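PDB 2RGY: transcriptional regulator, LacI family from Burkholderia phymatum, which probably regulates transcription by binding DNA under the control of a small effector, most likely a sugar, recognised by its periplasmic-binding-protein-like domain. Local coordinates for residues T122-G127 with D152-H157; H40-T45 with R61-R66. All coordinates share one frame; numbering follows the deposited sequence.

The two contacts lie on opposite sides of the chain's centre, 43 Å apart between their centres and about 31 Å between their nearest atoms, so neither touches the other. Interaction 2 comes first along the chain and lies in the lobe built on the parallel sheet, where strand 40-44 meets helix 52-65 beside the subunit interface. Interaction 1 lies in the other lobe, joining the C-terminal ends of helices 112-125 and 141-155, and no other chain of the assembly touches it. In this family the effector typically binds between the two lobes. Each contact joins parts of a single lobe, and both rest on apolar contacts without a hydrogen bond across them.

Interaction 1 of 2, residues T122-G127 with D152-H157; sequences TLIEHG and DELARH
The C-terminal ends of helices 112-125 and 141-155, the two helices of an alpha-beta-alpha unit, meet through I124, whose CD1 reaches L154 and the ND1 side of the H157 ring while CG2 covers the ring's CD2 side. I124 CD1 presses on L154 CD2 at 3.5 Å, tighter than usual for two methyl groups. With CG1 anti to the carbonyl carbon (chi1 -72°), I124 CG2 stands anti to the backbone N and rests over one face of the H157 imidazole, 3.9 Å from its centroid. This is a CH-pi contact, displaced toward the rim, with H157 CD2 the nearest ring atom at 3.7 Å. The rotation of the ring is fixed from within its own segment: H157 ND1 donates a nearly straight bond (177°) to E153 O, 3.0 Å away and in the ring plane. ND1 must therefore carry a proton, and the imidazole folds back over the last turn of its helix. Between the two helices in sequence runs strand 131-135, whose L131 receives both L123 and L154, so the helices lie on the same face of the mixed sheet. Just past I124, helix 112-125 closes in a Schellman motif: G127, with positive phi, sends its N to I124 O at 2.9 Å. Toward the outer surface, E153 OE1 and R156 NH1 form a salt bridge of 2.9 Å, although its hydrogen-bond geometry is weak. H157 O accepts a bond from R129 NH1.

Interaction 2 of 2, residues H40-T45 with R61-R66; sequences HVVVAT and RFLIGR
With CG anti to its carbonyl carbon (chi1 -70°) and CD1 anti to CA (chi2 174°), L63 brings CD2 into position to meet both V42 and A44. V42 answers with CG1, set anti to its backbone N (chi1 162°), and the pair V42 CG1 to L63 CD2 closes at 3.8 Å, the two side chains running antiparallel alongside each other. A44 has only its CB to offer. A44 CB lies 3.8 Å from L63 CD2, with L63 CG and CD1 only slightly farther, so the methyl faces the fork of the leucine. V42 and A44, two apart on strand 40-44, point to the same face of the parallel sheet, while V43 points away and packs on L27 of helix 21-36. Helix 52-65 is the helix of the beta-alpha-beta crossover from strand 40-44 to strand 70-73, passing over strand 10-14, where L63 also touches F14. Strand 40-44 is an edge strand of this chain's parallel sheet, yet V41 to V43 pair antiparallel with a strand of the second subunit, where the H40 ring stacks on F62 of that chain and H40 NE2 hydrogen-bonds to its F62 O. Between strand and helix themselves all three touching residues are buried and wholly apolar, so their attachment rests on dispersion and on the exclusion of water, with directional bonds left to the sheet and the interface.

Interaction 1 of 2, residues T122-G127 with D152-H157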
loop_
_atom_site.group_PDB
_atom_site.type_symbol
_atom_site.label_atom_id
_atom_site.label_comp_id
_atom_site.label_asym_id
_atom_site.label_seq_id
_atom_site.Cartn_x
_atom_site.Cartn_y
_atom_site.Cartn_z
ATOM N N THR A 122 25.652 -9.025 1.475
ATOM C CA THR A 122 24.784 -10.186 1.584
ATOM C C THR A 122 25.020 -11.060 0.354
ATOM O O THR A 122 25.299 -12.252 0.470
ATOM C CB THR A 122 23.287 -9.792 1.636
ATOM O OG1 THR A 122 23.060 -8.869 2.706
ATOM C CG2 THR A 122 22.428 -11.025 1.864
ATOM N N LEU A 123 24.929 -10.456 -0.825
ATOM C CA LEU A 123 25.130 -11.186 -2.069
ATOM C C LEU A 123 26.537 -11.771 -2.185
ATOM O O LEU A 123 26.711 -12.951 -2.482
ATOM C CB LEU A 123 24.857 -10.273 -3.265
ATOM C CG LEU A 123 23.400 -9.815 -3.401
ATOM C CD1 LEU A 123 23.254 -8.825 -4.553
ATOM C CD2 LEU A 123 22.507 -11.032 -3.615
ATOM N N ILE A 124 27.544 -10.946 -1.951
ATOM C CA ILE A 124 28.904 -11.424 -2.065
ATOM C C ILE A 124 29.219 -12.533 -1.073
ATOM O O ILE A 124 29.885 -13.498 -1.422
ATOM C CB ILE A 124 29.906 -10.269 -1.913
ATOM C CG1 ILE A 124 29.846 -9.393 -3.173
ATOM C CG2 ILE A 124 31.325 -10.824 -1.732
ATOM C CD1 ILE A 124 30.420 -8.014 -2.993
ATOM N N GLU A 125 28.720 -12.415 0.151
ATOM C CA GLU A 125 28.972 -13.429 1.165
ATOM C C GLU A 125 28.336 -14.763 0.790
ATOM O O GLU A 125 28.730 -15.816 1.300
ATOM C CB GLU A 125 28.459 -12.953 2.524
ATOM C CG GLU A 125 29.290 -11.793 3.086
ATOM C CD GLU A 125 28.781 -11.282 4.418
ATOM O OE1 GLU A 125 27.694 -11.722 4.855
ATOM O OE2 GLU A 125 29.464 -10.431 5.033
ATOM N N HIS A 126 27.354 -14.717 -0.106
ATOM C CA HIS A 126 26.691 -15.932 -0.542
ATOM C C HIS A 126 27.331 -16.482 -1.813
ATOM O O HIS A 126 26.727 -17.273 -2.534
ATOM C CB HIS A 126 25.192 -15.674 -0.727
ATOM C CG HIS A 126 24.432 -15.676 0.562
ATOM N ND1 HIS A 126 23.884 -16.822 1.099
ATOM C CD2 HIS A 126 24.204 -14.693 1.463
ATOM C CE1 HIS A 126 23.353 -16.544 2.276
ATOM N NE2 HIS A 126 23.535 -15.259 2.521
ATOM N N GLY A 127 28.562 -16.049 -2.077
ATOM C CA GLY A 127 29.291 -16.531 -3.234
ATOM C C GLY A 127 29.009 -15.916 -4.594
ATOM O O GLY A 127 29.599 -16.332 -5.583
ATOM N N ASP A 152 30.886 0.489 -3.341
ATOM C CA ASP A 152 32.105 0.613 -2.548
ATOM C C ASP A 152 32.445 -0.805 -2.104
ATOM O O ASP A 152 33.581 -1.246 -2.229
ATOM C CB ASP A 152 31.899 1.471 -1.293
ATOM C CG ASP A 152 31.803 2.956 -1.594
ATOM O OD1 ASP A 152 32.273 3.392 -2.665
ATOM O OD2 ASP A 152 31.267 3.696 -0.737
ATOM N N GLU A 153 31.444 -1.512 -1.592
ATOM C CA GLU A 153 31.621 -2.886 -1.123
ATOM C C GLU A 153 32.095 -3.794 -2.260
ATOM O O GLU A 153 32.949 -4.663 -2.056
ATOM C CB GLU A 153 30.307 -3.405 -0.547
ATOM C CG GLU A 153 30.364 -4.806 0.043
ATOM C CD GLU A 153 31.241 -4.897 1.283
ATOM O OE1 GLU A 153 31.426 -3.868 1.976
ATOM O OE2 GLU A 153 31.732 -6.010 1.578
ATOM N N LEU A 154 31.546 -3.590 -3.456
ATOM C CA LEU A 154 31.943 -4.388 -4.611
ATOM C C LEU A 154 33.412 -4.127 -4.940
ATOM O O LEU A 154 34.152 -5.055 -5.263
ATOM C CB LEU A 154 31.101 -4.059 -5.852
ATOM C CG LEU A 154 29.576 -4.286 -5.877
ATOM C CD1 LEU A 154 29.149 -4.594 -7.309
ATOM C CD2 LEU A 154 29.181 -5.427 -4.956
ATOM N N ALA A 155 33.820 -2.862 -4.862
ATOM C CA ALA A 155 35.190 -2.474 -5.161
ATOM C C ALA A 155 36.169 -3.151 -4.215
ATOM O O ALA A 155 37.263 -3.530 -4.629
ATOM C CB ALA A 155 35.342 -0.965 -5.077
ATOM N N ARG A 156 35.777 -3.297 -2.951
ATOM C CA ARG A 156 36.622 -3.953 -1.949
ATOM C C ARG A 156 36.832 -5.422 -2.293
ATOM O O ARG A 156 37.740 -6.070 -1.763
ATOM C CB ARG A 156 35.996 -3.874 -0.553
ATOM C CG ARG A 156 36.022 -2.504 0.080
ATOM C CD ARG A 156 35.286 -2.490 1.419
ATOM N NE ARG A 156 35.044 -1.118 1.844
ATOM C CZ ARG A 156 33.842 -0.556 1.941
ATOM N NH1 ARG A 156 32.750 -1.255 1.655
ATOM N NH2 ARG A 156 33.739 0.722 2.287
ATOM N N HIS A 157 35.980 -5.950 -3.165
ATOM C CA HIS A 157 36.077 -7.339 -3.574
ATOM C C HIS A 157 36.587 -7.514 -4.986
ATOM O O HIS A 157 36.474 -8.597 -5.563
ATOM C CB HIS A 157 34.735 -8.030 -3.411
ATOM C CG HIS A 157 34.392 -8.297 -1.985
ATOM N ND1 HIS A 157 33.795 -7.353 -1.176
ATOM C CD2 HIS A 157 34.664 -9.357 -1.191
ATOM C CE1 HIS A 157 33.718 -7.822 0.055
ATOM N NE2 HIS A 157 34.238 -9.036 0.074
#

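Interaction 2 of 2, residues H40-T45 with R61-R66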
loop_
_atom_site.group_PDB
_atom_site.type_symbol
_atom_site.label_atom_id
_atom_site.label_comp_id
_atom_site.label_asym_id
_atom_site.label_seq_id
_atom_site.Cartn_x
_atom_site.Cartn_y
_atom_site.Cartn_z
ATOM N N HIS A 40 -4.619 17.155 14.023
ATOM C CA HIS A 40 -4.819 16.466 12.755
ATOM C C HIS A 40 -3.751 16.622 11.673
ATOM O O HIS A 40 -2.868 17.475 11.746
ATOM C CB HIS A 40 -6.159 16.891 12.161
ATOM C CG HIS A 40 -7.318 16.749 13.098
ATOM N ND1 HIS A 40 -7.510 17.578 14.184
ATOM C CD2 HIS A 40 -8.371 15.900 13.083
ATOM C CE1 HIS A 40 -8.636 17.251 14.792
ATOM N NE2 HIS A 40 -9.178 16.237 14.145
ATOM N N VAL A 41 -3.863 15.789 10.650
ATOM C CA VAL A 41 -2.932 15.825 9.543
ATOM C C VAL A 41 -3.686 15.963 8.224
ATOM O O VAL A 41 -4.679 15.277 7.980
ATOM C CB VAL A 41 -2.090 14.544 9.491
ATOM C CG1 VAL A 41 -3.001 13.346 9.347
ATOM C CG2 VAL A 41 -1.101 14.603 8.340
ATOM N N VAL A 42 -3.222 16.884 7.396
ATOM C CA VAL A 42 -3.792 17.089 6.082
ATOM C C VAL A 42 -2.749 16.489 5.155
ATOM O O VAL A 42 -1.569 16.833 5.244
ATOM C CB VAL A 42 -3.958 18.581 5.754
ATOM C CG1 VAL A 42 -4.124 18.765 4.247
ATOM C CG2 VAL A 42 -5.175 19.130 6.480
ATOM N N VAL A 43 -3.170 15.576 4.288
ATOM C CA VAL A 43 -2.234 14.947 3.369
ATOM C C VAL A 43 -2.411 15.468 1.956
ATOM O O VAL A 43 -3.518 15.823 1.535
ATOM C CB VAL A 43 -2.400 13.408 3.341
ATOM C CG1 VAL A 43 -1.327 12.783 2.441
ATOM C CG2 VAL A 43 -2.292 12.851 4.746
ATOM N N ALA A 44 -1.302 15.512 1.230
ATOM C CA ALA A 44 -1.311 15.966 -0.145
ATOM C C ALA A 44 -0.294 15.139 -0.927
ATOM O O ALA A 44 0.765 14.793 -0.404
ATOM C CB ALA A 44 -0.952 17.434 -0.203
ATOM N N THR A 45 -0.633 14.798 -2.164
ATOM C CA THR A 45 0.266 14.039 -3.018
ATOM C C THR A 45 0.300 14.711 -4.384
ATOM O O THR A 45 -0.443 15.662 -4.629
ATOM C CB THR A 45 -0.191 12.580 -3.175
ATOM O OG1 THR A 45 0.814 11.856 -3.899
ATOM C CG2 THR A 45 -1.521 12.498 -3.929
ATOM N N ARG A 61 3.224 23.867 -1.829
ATOM C CA ARG A 61 2.762 25.254 -1.763
ATOM C C ARG A 61 1.279 25.311 -1.384
ATOM O O ARG A 61 0.829 26.258 -0.748
ATOM C CB ARG A 61 3.011 25.967 -3.101
ATOM C CG ARG A 61 4.484 26.319 -3.328
ATOM C CD ARG A 61 4.727 27.126 -4.614
ATOM N NE ARG A 61 4.439 26.356 -5.824
ATOM C CZ ARG A 61 5.252 26.262 -6.879
ATOM N NH1 ARG A 61 6.428 26.889 -6.897
ATOM N NH2 ARG A 61 4.885 25.542 -7.928
ATOM N N PHE A 62 0.534 24.280 -1.769
ATOM C CA PHE A 62 -0.892 24.166 -1.471
ATOM C C PHE A 62 -1.096 23.928 0.033
ATOM O O PHE A 62 -2.077 24.381 0.616
ATOM C CB PHE A 62 -1.482 22.997 -2.266
ATOM C CG PHE A 62 -2.967 22.827 -2.108
ATOM C CD1 PHE A 62 -3.834 23.878 -2.402
ATOM C CD2 PHE A 62 -3.507 21.594 -1.708
ATOM C CE1 PHE A 62 -5.227 23.717 -2.308
ATOM C CE2 PHE A 62 -4.899 21.413 -1.609
ATOM C CZ PHE A 62 -5.766 22.484 -1.910
ATOM N N LEU A 63 -0.168 23.203 0.651
ATOM C CA LEU A 63 -0.237 22.929 2.081
ATOM C C LEU A 63 0.123 24.202 2.839
ATOM O O LEU A 63 -0.529 24.571 3.819
ATOM C CB LEU A 63 0.747 21.814 2.466
ATOM C CG LEU A 63 0.440 20.387 1.994
ATOM C CD1 LEU A 63 1.606 19.470 2.349
ATOM C CD2 LEU A 63 -0.851 19.889 2.637
ATOM N N ILE A 64 1.175 24.869 2.374
ATOM C CA ILE A 64 1.644 26.108 2.991
ATOM C C ILE A 64 0.566 27.179 2.893
ATOM O O ILE A 64 0.384 27.978 3.803
ATOM C CB ILE A 64 2.933 26.624 2.296
ATOM C CG1 ILE A 64 4.093 25.670 2.564
ATOM C CG2 ILE A 64 3.287 28.016 2.806
ATOM C CD1 ILE A 64 5.390 26.101 1.931
ATOM N N GLY A 65 -0.154 27.185 1.775
ATOM C CA GLY A 65 -1.205 28.168 1.587
ATOM C C GLY A 65 -2.353 28.005 2.568
ATOM O O GLY A 65 -3.034 28.974 2.886
ATOM N N ARG A 66 -2.573 26.784 3.049
ATOM C CA ARG A 66 -3.651 26.521 4.001
ATOM C C ARG A 66 -3.251 26.908 5.424
ATOM O O ARG A 66 -4.050 26.810 6.355
ATOM C CB ARG A 66 -4.040 25.038 3.982
ATOM C CG ARG A 66 -5.304 24.722 4.791
ATOM C CD ARG A 66 -6.487 25.538 4.286
ATOM N NE ARG A 66 -7.662 25.495 5.159
ATOM C CZ ARG A 66 -7.757 26.129 6.322
ATOM N NH1 ARG A 66 -6.748 26.852 6.770
ATOM N NH2 ARG A 66 -8.875 26.070 7.021
#